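Local atomic coordinates of proline dehydrogenase (Bradyrhizobium japonicum USDA 110, PDB entry 3HAZ), a protein that probably oxidises proline to glutamate in two steps, using an FAD-dependent proline dehydrogenase and an NAD-dependent 1-pyrroline-5-carboxylate dehydrogenase joined in one chain. Residues A[274-279]-A[439-444]; A[604-609]-A[786-791]; A[754-759]-A[974-979]. All blocks are in the same frame, centred on the assembly; numbering follows the deposited sequence.

Interaction 1: residues A[274-279]-A[439-444]; sequences DLNFTV and AYRTYA
The amide oxygen of N276 sits over the face of the R441 guanidinium: OD1 lies 3.8 Å above the plane of that group, over its centre, and 3.9 Å from R441 CZ. Amide and guanidinium planes are turned 60° apart. No N-H of the arginine points at the oxygen, and any attraction is probably that of the carbonyl dipole for a spread positive charge. The N-H groups of R441 are used at its edge, by E416, the carbonyl of R233 and S193, and the chain bends at chi3 (-50°). N276 is fixed likewise, ND2 on the carbonyl of G308 and OD1 receiving Q393, a use for both ends of an amide. These side chains meet inside the parallel beta-barrel of the proline dehydrogenase, a TIM-barrel-clan fold. Strands 276-279 and 440-444 are not neighbours in the sheet; their axes come no closer than 12.4 Å and run 65° apart, leaving the gap to long side chains and water. Y443 points its hydroxyl across at about a right angle to T278 and N276, with OH 4.0 Å from T278 OG1, too far for a direct bond. Two waters bridge it: water 1, in the plane of the ring at its edge, donates to T278 OG1 (2.8 Å) and N276 OD1 (3.0 Å), while water 2 donates to T278 OG1 at 2.6 Å; both also bond Y443 OH. That hydroxyl also meets R341, an FAD-binding residue, and Y443 itself touches the flavin cofactor.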
loop_
_atom_site.group_PDB
_atom_site.type_symbol
_atom_site.label_atom_id
_atom_site.label_comp_id
_atom_site.label_asym_id
_atom_site.label_seq_id
_atom_site.Cartn_x
_atom_site.Cartn_y
_atom_site.Cartn_z
ATOM N N ASP A 274 -40.717 -40.041 40.670
ATOM C CA ASP A 274 -40.199 -38.807 41.255
ATOM C C ASP A 274 -38.859 -38.418 40.644
ATOM O O ASP A 274 -37.900 -38.146 41.362
ATOM C CB ASP A 274 -40.057 -38.949 42.772
ATOM C CG ASP A 274 -39.906 -37.609 43.471
ATOM O OD1 ASP A 274 -40.426 -36.605 42.943
ATOM O OD2 ASP A 274 -39.268 -37.560 44.543
ATOM N N LEU A 275 -38.802 -38.392 39.314
ATOM C CA LEU A 275 -37.568 -38.084 38.595
ATOM C C LEU A 275 -37.482 -36.614 38.192
ATOM O O LEU A 275 -38.481 -35.904 38.176
ATOM C CB LEU A 275 -37.450 -38.957 37.337
ATOM C CG LEU A 275 -37.469 -40.484 37.506
ATOM C CD1 LEU A 275 -37.414 -41.147 36.130
ATOM C CD2 LEU A 275 -36.320 -40.965 38.396
ATOM N N ASN A 276 -36.274 -36.167 37.880
ATOM C CA ASN A 276 -36.076 -34.905 37.192
ATOM C C ASN A 276 -36.406 -35.135 35.709
ATOM O O ASN A 276 -35.885 -36.063 35.087
ATOM C CB ASN A 276 -34.624 -34.450 37.369
ATOM C CG ASN A 276 -34.329 -33.103 36.693
ATOM O OD1 ASN A 276 -33.191 -32.833 36.311
ATOM N ND2 ASN A 276 -35.351 -32.264 36.545
ATOM N N PHE A 277 -37.280 -34.303 35.154
ATOM C CA PHE A 277 -37.732 -34.447 33.774
ATOM C C PHE A 277 -37.485 -33.133 33.021
ATOM O O PHE A 277 -38.155 -32.135 33.278
ATOM C CB PHE A 277 -39.223 -34.815 33.773
ATOM C CG PHE A 277 -39.787 -35.110 32.413
ATOM C CD1 PHE A 277 -39.698 -36.387 31.869
ATOM C CD2 PHE A 277 -40.426 -34.119 31.688
ATOM C CE1 PHE A 277 -40.219 -36.664 30.616
ATOM C CE2 PHE A 277 -40.959 -34.386 30.429
ATOM C CZ PHE A 277 -40.855 -35.659 29.893
ATOM N N THR A 278 -36.525 -33.133 32.096
ATOM C CA THR A 278 -36.093 -31.889 31.457
ATOM C C THR A 278 -36.378 -31.869 29.959
ATOM O O THR A 278 -35.945 -32.760 29.228
ATOM C CB THR A 278 -34.576 -31.630 31.672
ATOM O OG1 THR A 278 -34.239 -31.839 33.047
ATOM C CG2 THR A 278 -34.210 -30.197 31.278
ATOM N N VAL A 279 -37.117 -30.855 29.517
ATOM C CA VAL A 279 -37.323 -30.606 28.090
ATOM C C VAL A 279 -36.160 -29.791 27.512
ATOM O O VAL A 279 -35.946 -28.632 27.885
ATOM C CB VAL A 279 -38.661 -29.873 27.821
ATOM C CG1 VAL A 279 -38.890 -29.693 26.313
ATOM C CG2 VAL A 279 -39.831 -30.633 28.464
ATOM N N ALA A 439 -23.100 -30.003 44.417
ATOM C CA ALA A 439 -23.709 -31.091 43.677
ATOM C C ALA A 439 -23.533 -30.884 42.177
ATOM O O ALA A 439 -23.656 -29.768 41.676
ATOM C CB ALA A 439 -25.189 -31.203 44.025
ATOM N N TYR A 440 -23.229 -31.965 41.470
ATOM C CA TYR A 440 -23.265 -31.950 40.015
ATOM C C TYR A 440 -23.855 -33.237 39.447
ATOM O O TYR A 440 -23.603 -34.335 39.944
ATOM C CB TYR A 440 -21.893 -31.650 39.410
ATOM C CG TYR A 440 -20.811 -32.676 39.659
ATOM C CD1 TYR A 440 -19.992 -32.596 40.783
ATOM C CD2 TYR A 440 -20.580 -33.699 38.746
ATOM C CE1 TYR A 440 -18.984 -33.525 41.005
ATOM C CE2 TYR A 440 -19.578 -34.626 38.951
ATOM C CZ TYR A 440 -18.782 -34.535 40.082
ATOM O OH TYR A 440 -17.788 -35.466 40.276
ATOM N N ARG A 441 -24.666 -33.070 38.411
ATOM C CA ARG A 441 -25.333 -34.167 37.739
ATOM C C ARG A 441 -24.542 -34.541 36.490
ATOM O O ARG A 441 -24.114 -33.671 35.731
ATOM C CB ARG A 441 -26.748 -33.731 37.340
ATOM C CG ARG A 441 -27.583 -34.809 36.657
ATOM C CD ARG A 441 -28.995 -34.298 36.406
ATOM N NE ARG A 441 -29.562 -33.713 37.615
ATOM C CZ ARG A 441 -30.364 -34.365 38.451
ATOM N NH1 ARG A 441 -30.703 -35.625 38.202
ATOM N NH2 ARG A 441 -30.824 -33.760 39.540
ATOM N N THR A 442 -24.341 -35.837 36.284
ATOM C CA THR A 442 -23.646 -36.313 35.096
ATOM C C THR A 442 -24.636 -37.030 34.186
ATOM O O THR A 442 -25.335 -37.952 34.613
ATOM C CB THR A 442 -22.465 -37.235 35.473
ATOM O OG1 THR A 442 -21.551 -36.506 36.301
ATOM C CG2 THR A 442 -21.724 -37.717 34.238
ATOM N N TYR A 443 -24.724 -36.575 32.939
ATOM C CA TYR A 443 -25.610 -37.207 31.971
ATOM C C TYR A 443 -24.817 -38.113 31.051
ATOM O O TYR A 443 -23.702 -37.779 30.632
ATOM C CB TYR A 443 -26.317 -36.171 31.096
ATOM C CG TYR A 443 -27.436 -35.388 31.739
ATOM C CD1 TYR A 443 -28.763 -35.752 31.549
ATOM C CD2 TYR A 443 -27.167 -34.242 32.482
ATOM C CE1 TYR A 443 -29.797 -35.011 32.110
ATOM C CE2 TYR A 443 -28.193 -33.490 33.039
ATOM C CZ TYR A 443 -29.502 -33.881 32.855
ATOM O OH TYR A 443 -30.515 -33.137 33.417
ATOM N N ALA A 444 -25.418 -39.248 30.717
ATOM C CA ALA A 444 -24.859 -40.156 29.727
ATOM C C ALA A 444 -25.730 -40.146 28.477
ATOM O O ALA A 444 -26.963 -40.176 28.567
ATOM C CB ALA A 444 -24.760 -41.579 30.305
HETATM O O HOH W 1 -32.804 -34.168 33.675
HETATM O O HOH W 2 -31.999 -30.620 33.748
#

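Interaction 2: residues A[604-609]-A[786-791]; sequences LDDALS and AFRSAG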
loop_
_atom_site.group_PDB
_atom_site.type_symbol
_atom_site.label_atom_id
_atom_site.label_comp_id
_atom_site.label_asym_id
_atom_site.label_seq_id
_atom_site.Cartn_x
_atom_site.Cartn_y
_atom_site.Cartn_z
ATOM N N LEU A 604 -47.216 -19.868 1.559
ATOM C CA LEU A 604 -46.688 -18.591 2.027
ATOM C C LEU A 604 -45.170 -18.474 1.883
ATOM O O LEU A 604 -44.668 -17.444 1.448
ATOM C CB LEU A 604 -47.112 -18.312 3.469
ATOM C CG LEU A 604 -46.667 -16.961 4.037
ATOM C CD1 LEU A 604 -47.169 -15.815 3.181
ATOM C CD2 LEU A 604 -47.148 -16.805 5.473
ATOM N N ASP A 605 -44.441 -19.525 2.239
ATOM C CA ASP A 605 -42.987 -19.463 2.170
ATOM C C ASP A 605 -42.469 -19.440 0.735
ATOM O O ASP A 605 -41.446 -18.815 0.453
ATOM C CB ASP A 605 -42.339 -20.610 2.945
ATOM C CG ASP A 605 -40.854 -20.397 3.143
ATOM O OD1 ASP A 605 -40.470 -19.287 3.577
ATOM O OD2 ASP A 605 -40.071 -21.328 2.858
ATOM N N ASP A 606 -43.172 -20.119 -0.167
ATOM C CA ASP A 606 -42.798 -20.118 -1.581
ATOM C C ASP A 606 -43.060 -18.762 -2.214
ATOM O O ASP A 606 -42.287 -18.300 -3.051
ATOM C CB ASP A 606 -43.556 -21.196 -2.352
ATOM C CG ASP A 606 -43.008 -22.581 -2.096
ATOM O OD1 ASP A 606 -41.809 -22.697 -1.761
ATOM O OD2 ASP A 606 -43.775 -23.553 -2.235
ATOM N N ALA A 607 -44.154 -18.128 -1.809
ATOM C CA ALA A 607 -44.500 -16.810 -2.324
ATOM C C ALA A 607 -43.489 -15.771 -1.840
ATOM O O ALA A 607 -42.924 -15.030 -2.635
ATOM C CB ALA A 607 -45.916 -16.428 -1.906
ATOM N N LEU A 608 -43.249 -15.738 -0.532
ATOM C CA LEU A 608 -42.267 -14.818 0.030
ATOM C C LEU A 608 -40.895 -15.012 -0.624
ATOM O O LEU A 608 -40.213 -14.046 -0.977
ATOM C CB LEU A 608 -42.159 -15.021 1.537
ATOM C CG LEU A 608 -40.994 -14.307 2.215
ATOM C CD1 LEU A 608 -41.126 -12.804 2.027
ATOM C CD2 LEU A 608 -40.940 -14.670 3.690
ATOM N N SER A 609 -40.497 -16.268 -0.780
ATOM C CA SER A 609 -39.232 -16.584 -1.424
ATOM C C SER A 609 -39.174 -16.069 -2.867
ATOM O O SER A 609 -38.138 -15.573 -3.306
ATOM C CB SER A 609 -38.972 -18.090 -1.390
ATOM O OG SER A 609 -37.921 -18.432 -2.272
ATOM N N ALA A 786 -38.469 -32.754 -3.921
ATOM C CA ALA A 786 -39.415 -33.418 -4.822
ATOM C C ALA A 786 -40.866 -32.957 -4.675
ATOM O O ALA A 786 -41.649 -33.002 -5.641
ATOM C CB ALA A 786 -39.322 -34.933 -4.654
ATOM N N PHE A 787 -41.232 -32.517 -3.476
ATOM C CA PHE A 787 -42.642 -32.278 -3.164
ATOM C C PHE A 787 -42.979 -30.824 -2.847
ATOM O O PHE A 787 -44.137 -30.424 -2.949
ATOM C CB PHE A 787 -43.107 -33.191 -2.019
ATOM C CG PHE A 787 -42.841 -34.644 -2.261
ATOM C CD1 PHE A 787 -43.128 -35.218 -3.491
ATOM C CD2 PHE A 787 -42.309 -35.447 -1.257
ATOM C CE1 PHE A 787 -42.886 -36.565 -3.722
ATOM C CE2 PHE A 787 -42.066 -36.795 -1.482
ATOM C CZ PHE A 787 -42.360 -37.353 -2.723
ATOM N N ARG A 788 -41.974 -30.039 -2.462
ATOM C CA ARG A 788 -42.155 -28.601 -2.257
ATOM C C ARG A 788 -42.731 -27.960 -3.513
ATOM O O ARG A 788 -42.321 -28.286 -4.625
ATOM C CB ARG A 788 -40.822 -27.937 -1.900
ATOM C CG ARG A 788 -40.828 -26.417 -1.933
ATOM C CD ARG A 788 -41.301 -25.827 -0.620
ATOM N NE ARG A 788 -40.538 -26.349 0.510
ATOM C CZ ARG A 788 -39.545 -25.700 1.112
ATOM N NH1 ARG A 788 -39.194 -24.489 0.699
ATOM N NH2 ARG A 788 -38.910 -26.261 2.136
ATOM N N SER A 789 -43.683 -27.050 -3.327
ATOM C CA SER A 789 -44.364 -26.403 -4.445
ATOM C C SER A 789 -45.041 -27.435 -5.343
ATOM O O SER A 789 -45.136 -27.241 -6.553
ATOM C CB SER A 789 -43.381 -25.565 -5.272
ATOM O OG SER A 789 -42.655 -24.674 -4.450
ATOM N N ALA A 790 -45.503 -28.531 -4.744
ATOM C CA ALA A 790 -46.136 -29.616 -5.495
ATOM C C ALA A 790 -45.249 -30.106 -6.638
ATOM O O ALA A 790 -45.743 -30.531 -7.679
ATOM C CB ALA A 790 -47.511 -29.188 -6.023
ATOM N N GLY A 791 -43.937 -30.045 -6.434
ATOM C CA GLY A 791 -42.989 -30.490 -7.436
ATOM C C GLY A 791 -43.009 -29.646 -8.701
ATOM O O GLY A 791 -42.559 -30.094 -9.754
HETATM O O HOH W 3 -44.734 -25.892 -1.037
#
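D606 and S789 bring their backbones closest, CA to CA 7.1 Å, where the first turns of helix 604-629 face the bend that follows helix 775-787. Both belong to the aldehyde dehydrogenase fold, and the bend leads toward C794, the predicted active-site cysteine. S789 has left-handed helical backbone angles (phi 58°), and the turn is closed by G791 N bonding R788 O. S789 OG donates to D606 OD2 at 2.7 Å, arriving 67° out of the carboxylate plane. Water 3 doubles the link, giving a hydrogen to D606 OD2 and accepting one from S789 N, each at 2.8 Å. Serine suits the place because its short hydroxyl can donate to the carboxylate while its backbone N serves the water. The other oxygen, D606 OD1, forms a salt bridge with R793, so the buried carboxylate has partners on both oxygens; such a positive neighbour would be expected to favour its ionised form. With an alanine in place of D606, S789 OG and water 3 would probably lose their common acceptor and R793 the charge it pairs with. R788 crosses the carboxylate obliquely, its CD 3.4 Å from D606 OD1, and bends at chi2 (86°) and chi3, which carries the guanidinium on toward the exposed D605. That ion pair is long, R788 NH1 standing 3.9 Å from D605 OD2, an oxygen well out of the guanidinium plane, at which no N-H points.

Interaction 3: residues A[754-759]-A[974-979]; sequences IVPLIA and LARFAT
F977, whose ring receives I758, has its backbone N bonded to L974 O at 2.9 Å; this and the next such bond, A978 N to A975 O, hold 974-978 in consecutive, helix-like turns. These set R976 toward 754-759, while F977 starts out facing away and comes back with its ring. I758 is extended at chi2 (171°), and its terminal methyl CD1 therefore reaches over the phenyl face, 3.9 Å from the ring centroid and 28° off the normal: a CH-pi contact, with CD1 3.6 Å from F977 CZ. An unbranched methyl tip suits a flat ring, which is itself packed by F653 and Y973. I758 also slides past R976 in the opposite direction, CD1 lying 3.7 Å from R976 CG, so that the arginine's methylenes serve as apolar surface. Bent at chi2 (75°), R976 then lays its guanidinium against P756: CB stands 3.3 Å above the plane, toward the rim, and 3.5 Å from NH1. The compact, rigid pyrrolidine ring puts a CH group over that face without competing for its N-H groups. In the aldehyde dehydrogenase fold, this joins the entry to strand 757-760, paired in parallel with 730-734 in the NAD-binding part, to the start of strand 978-986, antiparallel to 641-656. In the second subunit, N959 hydrogen-bonds T979 OG1, and R976 brings a like charge close to R976 of this chain. The contact thus rests on van der Waals and CH-pi packing, the guanidinium lying against a proline CH, and its charge has to be tolerated near that like charge.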
loop_
_atom_site.group_PDB
_atom_site.type_symbol
_atom_site.label_atom_id
_atom_site.label_comp_id
_atom_site.label_asym_id
_atom_site.label_seq_id
_atom_site.Cartn_x
_atom_site.Cartn_y
_atom_site.Cartn_z
ATOM N N ILE A 754 -29.231 -13.830 -37.606
ATOM C CA ILE A 754 -29.330 -14.909 -36.627
ATOM C C ILE A 754 -29.250 -14.254 -35.257
ATOM O O ILE A 754 -28.209 -13.721 -34.882
ATOM C CB ILE A 754 -28.184 -15.924 -36.789
ATOM C CG1 ILE A 754 -28.278 -16.621 -38.149
ATOM C CG2 ILE A 754 -28.198 -16.953 -35.664
ATOM C CD1 ILE A 754 -27.053 -17.442 -38.503
ATOM N N VAL A 755 -30.361 -14.270 -34.528
ATOM C CA VAL A 755 -30.438 -13.600 -33.237
ATOM C C VAL A 755 -30.220 -14.604 -32.112
ATOM O O VAL A 755 -30.331 -15.805 -32.327
ATOM C CB VAL A 755 -31.788 -12.865 -33.056
ATOM C CG1 VAL A 755 -31.970 -11.792 -34.154
ATOM C CG2 VAL A 755 -32.946 -13.857 -33.054
ATOM N N PRO A 756 -29.885 -14.114 -30.911
ATOM C CA PRO A 756 -29.636 -15.015 -29.781
ATOM C C PRO A 756 -30.925 -15.635 -29.247
ATOM O O PRO A 756 -31.956 -14.963 -29.166
ATOM C CB PRO A 756 -29.034 -14.088 -28.714
ATOM C CG PRO A 756 -28.652 -12.814 -29.443
ATOM C CD PRO A 756 -29.612 -12.706 -30.578
ATOM N N LEU A 757 -30.867 -16.912 -28.894
ATOM C CA LEU A 757 -31.947 -17.537 -28.146
ATOM C C LEU A 757 -31.402 -18.026 -26.811
ATOM O O LEU A 757 -30.515 -18.877 -26.765
ATOM C CB LEU A 757 -32.571 -18.706 -28.922
ATOM C CG LEU A 757 -33.539 -19.611 -28.144
ATOM C CD1 LEU A 757 -34.682 -18.808 -27.544
ATOM C CD2 LEU A 757 -34.099 -20.728 -29.026
ATOM N N ILE A 758 -31.921 -17.467 -25.726
ATOM C CA ILE A 758 -31.625 -17.975 -24.394
ATOM C C ILE A 758 -32.829 -18.783 -23.967
ATOM O O ILE A 758 -33.925 -18.237 -23.825
ATOM C CB ILE A 758 -31.414 -16.836 -23.383
ATOM C CG1 ILE A 758 -30.189 -16.007 -23.762
ATOM C CG2 ILE A 758 -31.268 -17.390 -21.971
ATOM C CD1 ILE A 758 -30.046 -14.742 -22.943
ATOM N N ALA A 759 -32.631 -20.087 -23.784
ATOM C CA ALA A 759 -33.737 -20.979 -23.495
ATOM C C ALA A 759 -33.410 -21.883 -22.315
ATOM O O ALA A 759 -32.476 -22.688 -22.361
ATOM C CB ALA A 759 -34.099 -21.809 -24.729
ATOM N N LEU A 974 -25.892 -11.029 -18.559
ATOM C CA LEU A 974 -26.226 -9.767 -19.212
ATOM C C LEU A 974 -25.573 -9.597 -20.582
ATOM O O LEU A 974 -26.194 -9.077 -21.510
ATOM C CB LEU A 974 -25.885 -8.578 -18.308
ATOM C CG LEU A 974 -26.751 -8.449 -17.047
ATOM C CD1 LEU A 974 -26.478 -7.146 -16.310
ATOM C CD2 LEU A 974 -28.228 -8.566 -17.388
ATOM N N ALA A 975 -24.324 -10.034 -20.699
ATOM C CA ALA A 975 -23.561 -9.878 -21.932
ATOM C C ALA A 975 -24.293 -10.474 -23.127
ATOM O O ALA A 975 -24.212 -9.946 -24.234
ATOM C CB ALA A 975 -22.177 -10.510 -21.789
ATOM N N ARG A 976 -24.992 -11.581 -22.903
ATOM C CA ARG A 976 -25.737 -12.241 -23.975
ATOM C C ARG A 976 -26.844 -11.359 -24.564
ATOM O O ARG A 976 -27.243 -11.548 -25.716
ATOM C CB ARG A 976 -26.328 -13.558 -23.477
ATOM C CG ARG A 976 -26.749 -14.496 -24.586
ATOM C CD ARG A 976 -25.537 -15.138 -25.239
ATOM N NE ARG A 976 -25.952 -16.102 -26.251
ATOM C CZ ARG A 976 -25.994 -15.841 -27.553
ATOM N NH1 ARG A 976 -25.631 -14.650 -28.007
ATOM N NH2 ARG A 976 -26.390 -16.775 -28.403
ATOM N N PHE A 977 -27.338 -10.400 -23.778
ATOM C CA PHE A 977 -28.413 -9.514 -24.233
ATOM C C PHE A 977 -27.880 -8.314 -25.006
ATOM O O PHE A 977 -28.654 -7.482 -25.490
ATOM C CB PHE A 977 -29.249 -9.010 -23.054
ATOM C CG PHE A 977 -30.042 -10.085 -22.360
ATOM C CD1 PHE A 977 -29.454 -10.884 -21.387
ATOM C CD2 PHE A 977 -31.378 -10.281 -22.662
ATOM C CE1 PHE A 977 -30.187 -11.869 -20.731
ATOM C CE2 PHE A 977 -32.119 -11.262 -22.014
ATOM C CZ PHE A 977 -31.520 -12.058 -21.045
ATOM N N ALA A 978 -26.560 -8.211 -25.107
ATOM C CA ALA A 978 -25.945 -7.054 -25.750
ATOM C C ALA A 978 -25.066 -7.454 -26.926
ATOM O O ALA A 978 -24.809 -8.635 -27.147
ATOM C CB ALA A 978 -25.142 -6.243 -24.738
ATOM N N THR A 979 -24.613 -6.456 -27.680
ATOM C CA THR A 979 -23.698 -6.691 -28.781
ATOM C C THR A 979 -22.450 -5.843 -28.573
ATOM O O THR A 979 -22.528 -4.740 -28.030
ATOM C CB THR A 979 -24.368 -6.366 -30.150
ATOM O OG1 THR A 979 -23.523 -6.799 -31.220
ATOM C CG2 THR A 979 -24.635 -4.875 -30.293
#

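The three contacts are spread over both enzymes of the chain. Interaction 1 belongs to the proline dehydrogenase barrel, with the Y443 side chain about 3 Å from the bound FAD; its centre is 41 Å from that of interaction 2 and 66 Å from that of interaction 3, on the opposite side of the chain's centre. Interactions 2 and 3 share the aldehyde dehydrogenase part, where their segments alternate along the sequence, yet their nearest atoms are about 18 Å apart. Each lies near the second active site: the S789 side chain is about 10 Å from that of C794, and that of I758 about 4 Å from that of E760, two residues along the same strand, both predicted active-site residues, with the S789 and I758 side chains about 11 and 9 Å from NAD.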